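Endoglycosidase (PDB 6Q64) probably hydrolyses glycosidic bonds in complex N-glycans, as a TIM-barrel endoglycosidase of glycoside hydrolase family 18. Local coordinates at residues A116-F121 / G127-C132; D140-K145 / N171-S176; D186-P191 / I252-W257; D315-D320 / R349-F354. The protein carries 1 engineered substitution. One frame throughout, in Å; residues are numbered along the deposited sequence.

Interaction 1 (A116-F121 / G127-C132); sequences ADLKFF and GKALLC
Phe121 and Gly127 carry most of this contact between the end part of helix 112-123 and the start of the strand that follows it. One hydrogen bond joins them. Gly127 N donates to Phe121 O at 2.8 Å. The bond ties the last turns of the helix to the residue just before the strand.

The aromatic contact uses the same pair. Gly127 CA lies over one face of the Phe121 ring, 3.8 Å from the ring centroid, in a CH-pi contact. With no CB on Gly127, its backbone can sit close to this face. The ring reaches the strand because CG is anti to the backbone N (chi1 -171°). Its CE2 comes within 3.3 Å of Lys128 N, an oblique approach. An alanine at Phe121 is likely to open a gap beside Gly127 and Lys128, keeping the backbone bond but losing the CH-pi contact.

The apolar contact is smaller. Leu118 CD1 meets Ala129 CB at 3.7 Å. Ala129 N is also hydrogen-bonded to Asp183 OD1, just before strand 184-189. The axes of 116-121 and 128-132 approach to 8.9 Å, with 129° between their N-to-C directions. This is the helix-to-strand return of a beta-alpha-beta unit (100-102, 112-123, 128-135) in the TIM barrel.

Interaction 2 (D140-K145 / N171-S176); sequences DQLTPK and NAICDS
Leu142 reaches from its loop onto helix 162-179 and overlaps Ala172 and Ile173. One methyl does all the touching. Leu142 CD1 sits 3.7 Å from Ala172 CB and 3.6 Å from Ile173 CG1. It also comes within 3.6 Å of the backbone atom Ile173 N, so it rests against the helix wall between two successive residues. The side chain of Leu142 is drawn out towards the helix: CG is anti to the carbonyl carbon (chi1 -70°) and CD1 continues the extended line (chi2 -174°). It meets the Ile173 side chain at about a right angle, end against flank.

Trp153 of helix 149-155 touches both Leu142 and Ala172 and so adds to the apolar patch. Ile173 also packs on Trp133 and Phe216, which join it to the barrel strand 128-135 and to helix 211-224. The loop has a polar tie to the same helix nearby, from Tyr169 OH to Asp140 O.

The segments 140-145 and 171-176 share no hydrogen bond or salt bridge. The contact is partly buried, and its side-chain part is apolar. Between the two segments the fit rests on van der Waals contact of one leucine methyl; the directional tie of loop to helix is the Tyr169 bond nearby.

Interaction 3 (D186-P191 / I252-W257); sequences DIDYQP and IYQAYW. Engineered in segment 186-191: Gln190 (natural residue Glu).
The side chains of Gln190 and Gln254 approach from opposite directions at the C-terminal mouth of the TIM barrel, with their amide planes 44° apart. Gln190 is engineered; the natural residue is glutamate. Asp186, Asp188 and position 190 match the DxDxE end of the family 18 signature, whose glutamate is the usual general acid in this family. The substitution therefore lies at the probable active site.

The two strands are not neighbours: strand 230-235 runs between 184-189 and 251-254. The contact is thus made by side chains pointing into the barrel. Gln254 is bent at its second torsion (chi2 92°), which turns its amide towards the other strand. Its NE2 is hydrogen-bonded to Asp234 OD1, from the strand in between, and this bond helps to set the amide's orientation. Gln254 CB lies 3.7 Å above the plane of the Tyr256 ring, over its centre.

Asp188 OD1 lies 4.2 Å from Gln254 OE1, an approach of two oxygens and no bond. Deeper along the strands a carboxylate oxygen meets a methyl. Asp186 OD2 is hydrogen-bonded to Ser102 OG, and the same oxygen lies 4.1 Å from the methyl Ile252 CD1.

Interaction 4 (D315-D320 / R349-F354); sequences DYATLD and RKALYF
Ala317 points its methyl toward helix 346-358. Its CB lies 3.3 Å from Ala351 O and 4.0 Å from Ala351 CB. The Ala351 methyl is not aimed at Ala317; it stands to the side of the line between the helices. With only methyl groups between them, the two backbones come close: the CA atoms of Ala317 and Ala351 are 5.5 Å apart.

Thr318, the first residue to leave the helical conformation, makes the second touch. Its CG2 lies 3.7 Å from Phe354 C and 3.9 Å from Phe354 CB. The Phe354 ring leads away, so the threonine methyl meets the root of that side chain and not its face. The torsion of Thr318 divides its branches. OG1 sits between the backbone N and the carbonyl carbon (chi1 61°) and turns back to its own helix, where it is hydrogen-bonded to Leu314 O. CG2 is left to face Phe354.

No hydrogen bond crosses between the segments; the packing is by methyl groups against backbone. Ile330 of strand 329-333 touches both Ala317 and Ala351. The pair therefore joins helices 311-317 and 346-358 on the outer side of the barrel, where both rest on that strand.

Interactions 1, 3 and 4 are buried, whereas interaction 2 is partly buried and lies farthest from the centre of the chain. Interaction 3 is inside the barrel and mainly polar. The other three involve the outer helices and are mainly apolar; of them, only interaction 1 has a hydrogen bond between its segments. Interactions 1 and 3 share the sheet: strands 128-135 and 184-189 are neighbours, and Cys132 SG packs 3.9 Å from Asp186 CG. Interactions 1 and 2 touch through Leu131 and Ser176. Interactions 3 and 4 are linked by a probable hydrogen bond, Tyr316 OH to Ala255 O at 2.6 Å. Interactions 2 and 4 lie on opposite sides of the chain's centre.

Interaction 1 (A116-F121 / G127-C132)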
loop_
_atom_site.group_PDB
_atom_site.type_symbol
_atom_site.label_atom_id
_atom_site.label_comp_id
_atom_site.label_asym_id
_atom_site.label_seq_id
_atom_site.Cartn_x
_atom_site.Cartn_y
_atom_site.Cartn_z
ATOM N N ALA A 116 -1.962 -0.450 -20.155
ATOM C CA ALA A 116 -1.039 0.558 -20.756
ATOM C C ALA A 116 -0.639 1.645 -19.749
ATOM O O ALA A 116 0.523 2.101 -19.812
ATOM C CB ALA A 116 -1.673 1.203 -21.961
ATOM N N ASP A 117 -1.613 2.105 -18.955
ATOM C CA ASP A 117 -1.466 3.070 -17.836
ATOM C C ASP A 117 -0.407 2.493 -16.895
ATOM O O ASP A 117 0.648 3.115 -16.692
ATOM C CB ASP A 117 -2.809 3.278 -17.117
ATOM C CG ASP A 117 -2.790 4.411 -16.063
ATOM O OD1 ASP A 117 -1.857 5.242 -16.125
ATOM O OD2 ASP A 117 -3.698 4.444 -15.167
ATOM N N LEU A 118 -0.673 1.283 -16.407
ATOM C CA LEU A 118 0.230 0.494 -15.545
ATOM C C LEU A 118 1.615 0.374 -16.195
ATOM O O LEU A 118 2.607 0.566 -15.470
ATOM C CB LEU A 118 -0.404 -0.878 -15.320
ATOM C CG LEU A 118 0.418 -1.826 -14.451
ATOM C CD1 LEU A 118 0.536 -1.267 -13.046
ATOM C CD2 LEU A 118 -0.181 -3.221 -14.430
ATOM N N LYS A 119 1.708 0.061 -17.490
ATOM C CA LYS A 119 3.032 -0.182 -18.136
ATOM C C LYS A 119 3.868 1.101 -17.989
ATOM O O LYS A 119 5.085 0.995 -17.686
ATOM C CB LYS A 119 2.888 -0.670 -19.584
ATOM C CG LYS A 119 4.200 -0.846 -20.358
ATOM C CD LYS A 119 4.209 -1.950 -21.410
ATOM C CE LYS A 119 4.161 -3.335 -20.767
ATOM N NZ LYS A 119 3.776 -4.403 -21.728
ATOM N N PHE A 120 3.232 2.267 -18.144
ATOM C CA PHE A 120 3.892 3.599 -18.146
ATOM C C PHE A 120 4.306 3.917 -16.705
ATOM O O PHE A 120 5.496 4.201 -16.418
ATOM C CB PHE A 120 2.963 4.666 -18.741
ATOM C CG PHE A 120 3.628 6.003 -18.867
ATOM C CD1 PHE A 120 3.681 6.865 -17.798
ATOM C CD2 PHE A 120 4.290 6.357 -20.021
ATOM C CE1 PHE A 120 4.350 8.072 -17.898
ATOM C CE2 PHE A 120 4.952 7.570 -20.123
ATOM C CZ PHE A 120 4.981 8.424 -19.059
ATOM N N PHE A 121 3.328 3.837 -15.809
ATOM C CA PHE A 121 3.502 3.940 -14.338
ATOM C C PHE A 121 4.694 3.107 -13.854
ATOM O O PHE A 121 5.449 3.597 -13.027
ATOM C CB PHE A 121 2.245 3.466 -13.621
ATOM C CG PHE A 121 2.258 3.735 -12.141
ATOM C CD1 PHE A 121 2.382 5.015 -11.654
ATOM C CD2 PHE A 121 2.134 2.711 -11.222
ATOM C CE1 PHE A 121 2.346 5.266 -10.292
ATOM C CE2 PHE A 121 2.110 2.969 -9.868
ATOM C CZ PHE A 121 2.206 4.248 -9.404
ATOM N N GLY A 127 6.932 3.333 -10.645
ATOM C CA GLY A 127 5.773 3.119 -9.752
ATOM C C GLY A 127 5.420 1.657 -9.627
ATOM O O GLY A 127 5.831 0.862 -10.523
ATOM N N LYS A 128 4.674 1.301 -8.578
ATOM C CA LYS A 128 4.244 -0.106 -8.339
ATOM C C LYS A 128 2.782 -0.159 -7.888
ATOM O O LYS A 128 2.356 0.628 -6.973
ATOM C CB LYS A 128 5.132 -0.759 -7.282
ATOM C CG LYS A 128 6.558 -1.053 -7.713
ATOM C CD LYS A 128 7.365 -1.648 -6.585
ATOM C CE LYS A 128 8.856 -1.600 -6.823
ATOM N NZ LYS A 128 9.208 -2.385 -8.020
ATOM N N ALA A 129 2.038 -1.104 -8.453
ATOM C CA ALA A 129 0.608 -1.277 -8.145
ATOM C C ALA A 129 0.372 -2.659 -7.548
ATOM O O ALA A 129 0.852 -3.673 -8.130
ATOM C CB ALA A 129 -0.211 -1.051 -9.387
ATOM N N LEU A 130 -0.351 -2.685 -6.427
ATOM C CA LEU A 130 -0.615 -3.921 -5.652
ATOM C C LEU A 130 -2.073 -4.313 -5.788
ATOM O O LEU A 130 -2.927 -3.446 -5.596
ATOM C CB LEU A 130 -0.330 -3.643 -4.176
ATOM C CG LEU A 130 1.096 -3.245 -3.844
ATOM C CD1 LEU A 130 1.279 -3.284 -2.346
ATOM C CD2 LEU A 130 2.101 -4.157 -4.543
ATOM N N LEU A 131 -2.328 -5.599 -5.950
ATOM C CA LEU A 131 -3.656 -6.152 -5.615
ATOM C C LEU A 131 -3.844 -6.040 -4.109
ATOM O O LEU A 131 -2.856 -5.961 -3.417
ATOM C CB LEU A 131 -3.760 -7.595 -6.101
ATOM C CG LEU A 131 -4.246 -7.716 -7.537
ATOM C CD1 LEU A 131 -4.822 -9.099 -7.794
ATOM C CD2 LEU A 131 -5.282 -6.640 -7.859
ATOM N N CYS A 132 -5.089 -6.039 -3.660
ATOM C CA CYS A 132 -5.484 -5.709 -2.284
ATOM C C CYS A 132 -6.913 -6.149 -2.033
ATOM O O CYS A 132 -7.727 -5.964 -2.917
ATOM C CB CYS A 132 -5.474 -4.216 -2.053
ATOM S SG CYS A 132 -6.009 -3.832 -0.374
#

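Interaction 2 (D140-K145 / N171-S176)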
loop_
_atom_site.group_PDB
_atom_site.type_symbol
_atom_site.label_atom_id
_atom_site.label_comp_id
_atom_site.label_asym_id
_atom_site.label_seq_id
_atom_site.Cartn_x
_atom_site.Cartn_y
_atom_site.Cartn_z
ATOM N N ASP A 140 -11.181 -16.598 -0.543
ATOM C CA ASP A 140 -11.688 -15.208 -0.457
ATOM C C ASP A 140 -11.365 -14.505 -1.771
ATOM O O ASP A 140 -10.172 -14.286 -2.015
ATOM C CB ASP A 140 -11.135 -14.476 0.770
ATOM C CG ASP A 140 -12.123 -14.341 1.931
ATOM O OD1 ASP A 140 -13.126 -15.070 1.965
ATOM O OD2 ASP A 140 -11.874 -13.507 2.813
ATOM N N GLN A 141 -12.391 -14.236 -2.591
ATOM C CA GLN A 141 -12.301 -13.402 -3.821
ATOM C C GLN A 141 -11.629 -14.176 -4.955
ATOM O O GLN A 141 -11.435 -13.565 -6.004
ATOM C CB GLN A 141 -11.482 -12.116 -3.620
ATOM C CG GLN A 141 -11.984 -11.210 -2.500
ATOM C CD GLN A 141 -13.242 -10.483 -2.899
ATOM O OE1 GLN A 141 -13.193 -9.450 -3.565
ATOM N NE2 GLN A 141 -14.385 -11.028 -2.512
ATOM N N LEU A 142 -11.234 -15.434 -4.763
ATOM C CA LEU A 142 -10.732 -16.270 -5.886
ATOM C C LEU A 142 -11.585 -17.528 -5.961
ATOM O O LEU A 142 -11.222 -18.457 -6.716
ATOM C CB LEU A 142 -9.255 -16.624 -5.695
ATOM C CG LEU A 142 -8.240 -15.489 -5.842
ATOM C CD1 LEU A 142 -6.822 -16.046 -5.764
ATOM C CD2 LEU A 142 -8.418 -14.716 -7.145
ATOM N N THR A 143 -12.691 -17.542 -5.223
ATOM C CA THR A 143 -13.567 -18.735 -5.146
ATOM C C THR A 143 -14.625 -18.510 -6.225
ATOM O O THR A 143 -15.361 -17.525 -6.171
ATOM C CB THR A 143 -13.918 -19.073 -3.676
ATOM O OG1 THR A 143 -15.066 -19.922 -3.654
ATOM C CG2 THR A 143 -14.122 -17.884 -2.753
ATOM N N PRO A 144 -14.671 -19.366 -7.281
ATOM C CA PRO A 144 -15.548 -19.145 -8.425
ATOM C C PRO A 144 -17.025 -19.297 -8.042
ATOM O O PRO A 144 -17.291 -19.896 -7.000
ATOM C CB PRO A 144 -15.133 -20.221 -9.452
ATOM C CG PRO A 144 -14.483 -21.309 -8.650
ATOM C CD PRO A 144 -13.897 -20.610 -7.438
ATOM N N LYS A 145 -17.911 -18.740 -8.887
ATOM C CA LYS A 145 -19.357 -19.094 -8.981
ATOM C C LYS A 145 -20.085 -18.654 -7.701
ATOM O O LYS A 145 -19.900 -17.492 -7.278
ATOM C CB LYS A 145 -19.527 -20.612 -9.172
ATOM C CG LYS A 145 -18.770 -21.247 -10.331
ATOM C CD LYS A 145 -19.515 -21.195 -11.651
ATOM C CE LYS A 145 -18.787 -20.373 -12.696
ATOM N NZ LYS A 145 -19.482 -20.444 -14.001
ATOM N N ASN A 171 -0.931 -19.445 -4.202
ATOM C CA ASN A 171 -0.251 -19.607 -5.508
ATOM C C ASN A 171 -1.137 -18.975 -6.587
ATOM O O ASN A 171 -0.585 -18.570 -7.641
ATOM C CB ASN A 171 0.107 -21.065 -5.806
ATOM C CG ASN A 171 1.489 -21.437 -5.310
ATOM O OD1 ASN A 171 2.449 -20.679 -5.469
ATOM N ND2 ASN A 171 1.588 -22.590 -4.676
ATOM N N ALA A 172 -2.456 -18.934 -6.326
ATOM C CA ALA A 172 -3.507 -18.431 -7.245
ATOM C C ALA A 172 -3.474 -16.913 -7.202
ATOM O O ALA A 172 -3.611 -16.274 -8.251
ATOM C CB ALA A 172 -4.871 -18.934 -6.853
ATOM N N ILE A 173 -3.281 -16.362 -6.015
ATOM C CA ILE A 173 -3.074 -14.903 -5.877
ATOM C C ILE A 173 -1.888 -14.534 -6.774
ATOM O O ILE A 173 -2.091 -13.699 -7.659
ATOM C CB ILE A 173 -2.891 -14.537 -4.402
ATOM C CG1 ILE A 173 -4.137 -14.941 -3.603
ATOM C CG2 ILE A 173 -2.544 -13.064 -4.275
ATOM C CD1 ILE A 173 -4.318 -14.212 -2.285
ATOM N N CYS A 174 -0.740 -15.197 -6.621
ATOM C CA CYS A 174 0.489 -14.930 -7.415
ATOM C C CYS A 174 0.180 -15.113 -8.890
ATOM O O CYS A 174 0.469 -14.212 -9.667
ATOM C CB CYS A 174 1.653 -15.842 -7.061
ATOM S SG CYS A 174 2.314 -15.520 -5.405
ATOM N N ASP A 175 -0.385 -16.250 -9.263
ATOM C CA ASP A 175 -0.900 -16.437 -10.639
ATOM C C ASP A 175 -1.435 -15.095 -11.104
ATOM O O ASP A 175 -0.873 -14.529 -12.056
ATOM C CB ASP A 175 -2.071 -17.418 -10.706
ATOM C CG ASP A 175 -1.628 -18.862 -10.688
ATOM O OD1 ASP A 175 -0.383 -19.100 -10.736
ATOM O OD2 ASP A 175 -2.525 -19.729 -10.631
ATOM N N SER A 176 -2.466 -14.622 -10.402
ATOM C CA SER A 176 -3.413 -13.588 -10.887
ATOM C C SER A 176 -2.682 -12.236 -10.919
ATOM O O SER A 176 -2.997 -11.427 -11.790
ATOM C CB SER A 176 -4.699 -13.620 -10.084
ATOM O OG SER A 176 -5.039 -12.342 -9.589
#

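Interaction 3 (D186-P191 / I252-W257)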
loop_
_atom_site.group_PDB
_atom_site.type_symbol
_atom_site.label_atom_id
_atom_site.label_comp_id
_atom_site.label_asym_id
_atom_site.label_seq_id
_atom_site.Cartn_x
_atom_site.Cartn_y
_atom_site.Cartn_z
ATOM N N ASP A 186 -1.203 -6.873 -1.133
ATOM C CA ASP A 186 -1.485 -6.118 0.102
ATOM C C ASP A 186 -2.509 -6.925 0.877
ATOM O O ASP A 186 -3.691 -6.864 0.514
ATOM C CB ASP A 186 -2.076 -4.735 -0.160
ATOM C CG ASP A 186 -2.421 -3.921 1.084
ATOM O OD1 ASP A 186 -2.823 -4.491 2.100
ATOM O OD2 ASP A 186 -2.302 -2.709 1.019
ATOM N N ILE A 187 -2.062 -7.600 1.935
ATOM C CA ILE A 187 -2.968 -8.330 2.850
ATOM C C ILE A 187 -3.660 -7.304 3.747
ATOM O O ILE A 187 -2.957 -6.708 4.559
ATOM C CB ILE A 187 -2.160 -9.366 3.640
ATOM C CG1 ILE A 187 -1.488 -10.376 2.706
ATOM C CG2 ILE A 187 -3.059 -10.039 4.654
ATOM C CD1 ILE A 187 -0.299 -11.082 3.304
ATOM N N ASP A 188 -4.952 -7.052 3.542
ATOM C CA ASP A 188 -5.792 -6.296 4.508
ATOM C C ASP A 188 -6.148 -7.287 5.618
ATOM O O ASP A 188 -7.107 -8.090 5.414
ATOM C CB ASP A 188 -7.023 -5.645 3.854
ATOM C CG ASP A 188 -7.780 -4.665 4.754
ATOM O OD1 ASP A 188 -7.406 -4.535 5.941
ATOM O OD2 ASP A 188 -8.757 -4.031 4.267
ATOM N N TYR A 189 -5.397 -7.242 6.731
ATOM C CA TYR A 189 -5.508 -8.191 7.880
ATOM C C TYR A 189 -6.198 -7.500 9.056
ATOM O O TYR A 189 -5.548 -6.632 9.663
ATOM C CB TYR A 189 -4.133 -8.748 8.264
ATOM C CG TYR A 189 -4.157 -10.095 8.947
ATOM C CD1 TYR A 189 -4.536 -11.236 8.260
ATOM C CD2 TYR A 189 -3.782 -10.240 10.280
ATOM C CE1 TYR A 189 -4.551 -12.480 8.872
ATOM C CE2 TYR A 189 -3.778 -11.476 10.907
ATOM C CZ TYR A 189 -4.175 -12.601 10.199
ATOM O OH TYR A 189 -4.170 -13.830 10.792
ATOM N N GLN A 190 -7.451 -7.884 9.355
ATOM C CA GLN A 190 -8.298 -7.230 10.392
ATOM C C GLN A 190 -9.148 -8.263 11.128
ATOM O O GLN A 190 -10.367 -8.134 11.212
ATOM C CB GLN A 190 -9.120 -6.104 9.756
ATOM C CG GLN A 190 -8.497 -4.736 9.994
ATOM C CD GLN A 190 -9.069 -3.653 9.121
ATOM O OE1 GLN A 190 -8.350 -2.999 8.369
ATOM N NE2 GLN A 190 -10.375 -3.468 9.216
ATOM N N PRO A 191 -8.528 -9.271 11.789
ATOM C CA PRO A 191 -9.247 -10.083 12.765
ATOM C C PRO A 191 -9.400 -9.132 13.945
ATOM O O PRO A 191 -8.607 -8.228 14.041
ATOM C CB PRO A 191 -8.279 -11.225 13.045
ATOM C CG PRO A 191 -6.916 -10.551 12.894
ATOM C CD PRO A 191 -7.097 -9.625 11.716
ATOM N N ILE A 252 1.428 -1.440 7.253
ATOM C CA ILE A 252 0.583 -0.276 6.853
ATOM C C ILE A 252 -0.560 -0.170 7.837
ATOM O O ILE A 252 -1.345 -1.150 7.960
ATOM C CB ILE A 252 0.058 -0.391 5.406
ATOM C CG1 ILE A 252 1.178 -0.754 4.428
ATOM C CG2 ILE A 252 -0.655 0.883 5.011
ATOM C CD1 ILE A 252 0.751 -0.724 2.984
ATOM N N TYR A 253 -0.645 0.963 8.505
ATOM C CA TYR A 253 -1.664 1.170 9.550
ATOM C C TYR A 253 -2.660 2.221 9.065
ATOM O O TYR A 253 -2.291 3.208 8.438
ATOM C CB TYR A 253 -1.031 1.547 10.893
ATOM C CG TYR A 253 -0.022 0.574 11.465
ATOM C CD1 TYR A 253 1.273 0.542 11.003
ATOM C CD2 TYR A 253 -0.332 -0.265 12.511
ATOM C CE1 TYR A 253 2.212 -0.313 11.549
ATOM C CE2 TYR A 253 0.587 -1.143 13.049
ATOM C CZ TYR A 253 1.874 -1.161 12.580
ATOM O OH TYR A 253 2.835 -1.962 13.125
ATOM N N GLN A 254 -3.919 1.944 9.372
ATOM C CA GLN A 254 -5.052 2.868 9.303
ATOM C C GLN A 254 -5.019 3.753 10.542
ATOM O O GLN A 254 -5.776 3.479 11.446
ATOM C CB GLN A 254 -6.343 2.056 9.247
ATOM C CG GLN A 254 -6.645 1.490 7.878
ATOM C CD GLN A 254 -6.123 0.100 7.641
ATOM O OE1 GLN A 254 -6.742 -0.893 8.011
ATOM N NE2 GLN A 254 -5.020 0.020 6.927
ATOM N N ALA A 255 -4.250 4.837 10.531
ATOM C CA ALA A 255 -4.224 5.844 11.627
ATOM C C ALA A 255 -5.291 6.920 11.397
ATOM O O ALA A 255 -4.983 8.125 11.551
ATOM C CB ALA A 255 -2.851 6.474 11.735
ATOM N N TYR A 256 -6.514 6.510 11.081
ATOM C CA TYR A 256 -7.590 7.443 10.656
ATOM C C TYR A 256 -7.983 8.378 11.827
ATOM O O TYR A 256 -7.906 9.621 11.652
ATOM C CB TYR A 256 -8.790 6.664 10.107
ATOM C CG TYR A 256 -8.568 5.703 8.952
ATOM C CD1 TYR A 256 -7.519 5.803 8.049
ATOM C CD2 TYR A 256 -9.508 4.712 8.721
ATOM C CE1 TYR A 256 -7.408 4.928 6.971
ATOM C CE2 TYR A 256 -9.410 3.828 7.656
ATOM C CZ TYR A 256 -8.365 3.941 6.760
ATOM O OH TYR A 256 -8.320 3.014 5.740
ATOM N N TRP A 257 -8.376 7.840 12.994
ATOM C CA TRP A 257 -9.072 8.637 14.048
ATOM C C TRP A 257 -8.153 8.972 15.230
ATOM O O TRP A 257 -8.654 9.504 16.235
ATOM C CB TRP A 257 -10.349 7.927 14.515
ATOM C CG TRP A 257 -11.048 7.253 13.381
ATOM C CD1 TRP A 257 -11.309 5.924 13.214
ATOM C CD2 TRP A 257 -11.499 7.905 12.188
ATOM N NE1 TRP A 257 -11.903 5.698 12.003
ATOM C CE2 TRP A 257 -12.049 6.901 11.356
ATOM C CE3 TRP A 257 -11.505 9.239 11.764
ATOM C CZ2 TRP A 257 -12.621 7.203 10.123
ATOM C CZ3 TRP A 257 -12.035 9.524 10.531
ATOM C CH2 TRP A 257 -12.595 8.522 9.735
#

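Interaction 4 (D315-D320 / R349-F354)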
loop_
_atom_site.group_PDB
_atom_site.type_symbol
_atom_site.label_atom_id
_atom_site.label_comp_id
_atom_site.label_asym_id
_atom_site.label_seq_id
_atom_site.Cartn_x
_atom_site.Cartn_y
_atom_site.Cartn_z
ATOM N N ASP A 315 1.802 15.972 10.127
ATOM C CA ASP A 315 2.457 15.368 11.301
ATOM C C ASP A 315 2.967 14.001 10.878
ATOM O O ASP A 315 4.157 13.699 11.117
ATOM C CB ASP A 315 1.513 15.244 12.491
ATOM C CG ASP A 315 2.230 14.844 13.770
ATOM O OD1 ASP A 315 3.296 15.465 14.079
ATOM O OD2 ASP A 315 1.735 13.887 14.415
ATOM N N TYR A 316 2.100 13.224 10.231
ATOM C CA TYR A 316 2.445 11.845 9.810
ATOM C C TYR A 316 3.709 11.898 8.942
ATOM O O TYR A 316 4.712 11.229 9.174
ATOM C CB TYR A 316 1.258 11.173 9.128
ATOM C CG TYR A 316 0.114 10.807 10.033
ATOM C CD1 TYR A 316 -0.070 11.388 11.283
ATOM C CD2 TYR A 316 -0.813 9.858 9.644
ATOM C CE1 TYR A 316 -1.140 11.045 12.115
ATOM C CE2 TYR A 316 -1.908 9.527 10.440
ATOM C CZ TYR A 316 -2.084 10.136 11.669
ATOM O OH TYR A 316 -3.152 9.805 12.445
ATOM N N ALA A 317 3.695 12.736 7.930
ATOM C CA ALA A 317 4.782 12.744 6.930
ATOM C C ALA A 317 6.097 13.116 7.605
ATOM O O ALA A 317 7.118 12.737 7.040
ATOM C CB ALA A 317 4.453 13.704 5.808
ATOM N N THR A 318 6.066 13.884 8.696
ATOM C CA THR A 318 7.290 14.450 9.311
ATOM C C THR A 318 7.602 13.741 10.645
ATOM O O THR A 318 8.414 14.320 11.410
ATOM C CB THR A 318 7.154 15.948 9.579
ATOM O OG1 THR A 318 6.065 16.079 10.477
ATOM C CG2 THR A 318 6.894 16.768 8.338
ATOM N N LEU A 319 6.996 12.566 10.884
ATOM C CA LEU A 319 6.958 11.873 12.200
ATOM C C LEU A 319 8.335 11.305 12.505
ATOM O O LEU A 319 8.713 10.329 11.828
ATOM C CB LEU A 319 5.952 10.737 12.142
ATOM C CG LEU A 319 5.675 10.059 13.469
ATOM C CD1 LEU A 319 4.958 10.988 14.406
ATOM C CD2 LEU A 319 4.826 8.824 13.277
ATOM N N ASP A 320 9.062 11.962 13.415
ATOM C CA ASP A 320 10.344 11.501 14.004
ATOM C C ASP A 320 9.960 10.562 15.127
ATOM O O ASP A 320 9.299 11.018 16.025
ATOM C CB ASP A 320 11.165 12.704 14.467
ATOM C CG ASP A 320 11.715 13.484 13.278
ATOM O OD1 ASP A 320 11.814 12.847 12.173
ATOM O OD2 ASP A 320 12.123 14.681 13.476
ATOM N N ARG A 349 0.561 15.869 -1.802
ATOM C CA ARG A 349 1.765 16.538 -2.381
ATOM C C ARG A 349 2.498 17.368 -1.307
ATOM O O ARG A 349 3.773 17.389 -1.252
ATOM C CB ARG A 349 1.331 17.480 -3.499
ATOM C CG ARG A 349 1.406 16.902 -4.899
ATOM C CD ARG A 349 1.225 18.033 -5.897
ATOM N NE ARG A 349 0.385 17.628 -7.003
ATOM C CZ ARG A 349 0.813 16.948 -8.061
ATOM N NH1 ARG A 349 2.089 16.605 -8.173
ATOM N NH2 ARG A 349 -0.040 16.624 -9.023
ATOM N N LYS A 350 1.703 18.100 -0.540
ATOM C CA LYS A 350 2.192 18.947 0.550
ATOM C C LYS A 350 2.873 18.037 1.573
ATOM O O LYS A 350 4.034 18.306 1.938
ATOM C CB LYS A 350 1.030 19.706 1.191
ATOM C CG LYS A 350 1.439 20.965 1.940
ATOM C CD LYS A 350 0.256 21.643 2.530
ATOM C CE LYS A 350 0.228 23.122 2.228
ATOM N NZ LYS A 350 1.107 23.848 3.186
ATOM N N ALA A 351 2.167 16.994 2.008
ATOM C CA ALA A 351 2.647 16.046 3.034
ATOM C C ALA A 351 4.031 15.562 2.614
ATOM O O ALA A 351 4.970 15.798 3.374
ATOM C CB ALA A 351 1.675 14.921 3.214
ATOM N N LEU A 352 4.188 15.032 1.402
ATOM C CA LEU A 352 5.499 14.492 0.932
ATOM C C LEU A 352 6.532 15.601 0.782
ATOM O O LEU A 352 7.712 15.297 0.877
ATOM C CB LEU A 352 5.297 13.724 -0.367
ATOM C CG LEU A 352 4.330 12.560 -0.185
ATOM C CD1 LEU A 352 4.046 11.849 -1.477
ATOM C CD2 LEU A 352 4.901 11.584 0.838
ATOM N N TYR A 353 6.103 16.840 0.599
ATOM C CA TYR A 353 7.023 17.988 0.498
ATOM C C TYR A 353 7.527 18.283 1.911
ATOM O O TYR A 353 8.722 18.591 2.111
ATOM C CB TYR A 353 6.325 19.183 -0.160
ATOM C CG TYR A 353 7.074 20.491 0.005
ATOM C CD1 TYR A 353 8.272 20.708 -0.663
ATOM C CD2 TYR A 353 6.576 21.510 0.806
ATOM C CE1 TYR A 353 8.990 21.887 -0.491
ATOM C CE2 TYR A 353 7.276 22.688 0.980
ATOM C CZ TYR A 353 8.500 22.870 0.355
ATOM O OH TYR A 353 9.169 24.052 0.506
ATOM N N PHE A 354 6.618 18.199 2.882
ATOM C CA PHE A 354 6.929 18.395 4.329
ATOM C C PHE A 354 7.876 17.255 4.784
ATOM O O PHE A 354 8.975 17.530 5.227
ATOM C CB PHE A 354 5.620 18.582 5.113
ATOM C CG PHE A 354 5.184 20.021 5.231
ATOM C CD1 PHE A 354 5.081 20.834 4.114
ATOM C CD2 PHE A 354 4.891 20.587 6.456
ATOM C CE1 PHE A 354 4.701 22.165 4.234
ATOM C CE2 PHE A 354 4.528 21.919 6.571
ATOM C CZ PHE A 354 4.420 22.703 5.458
#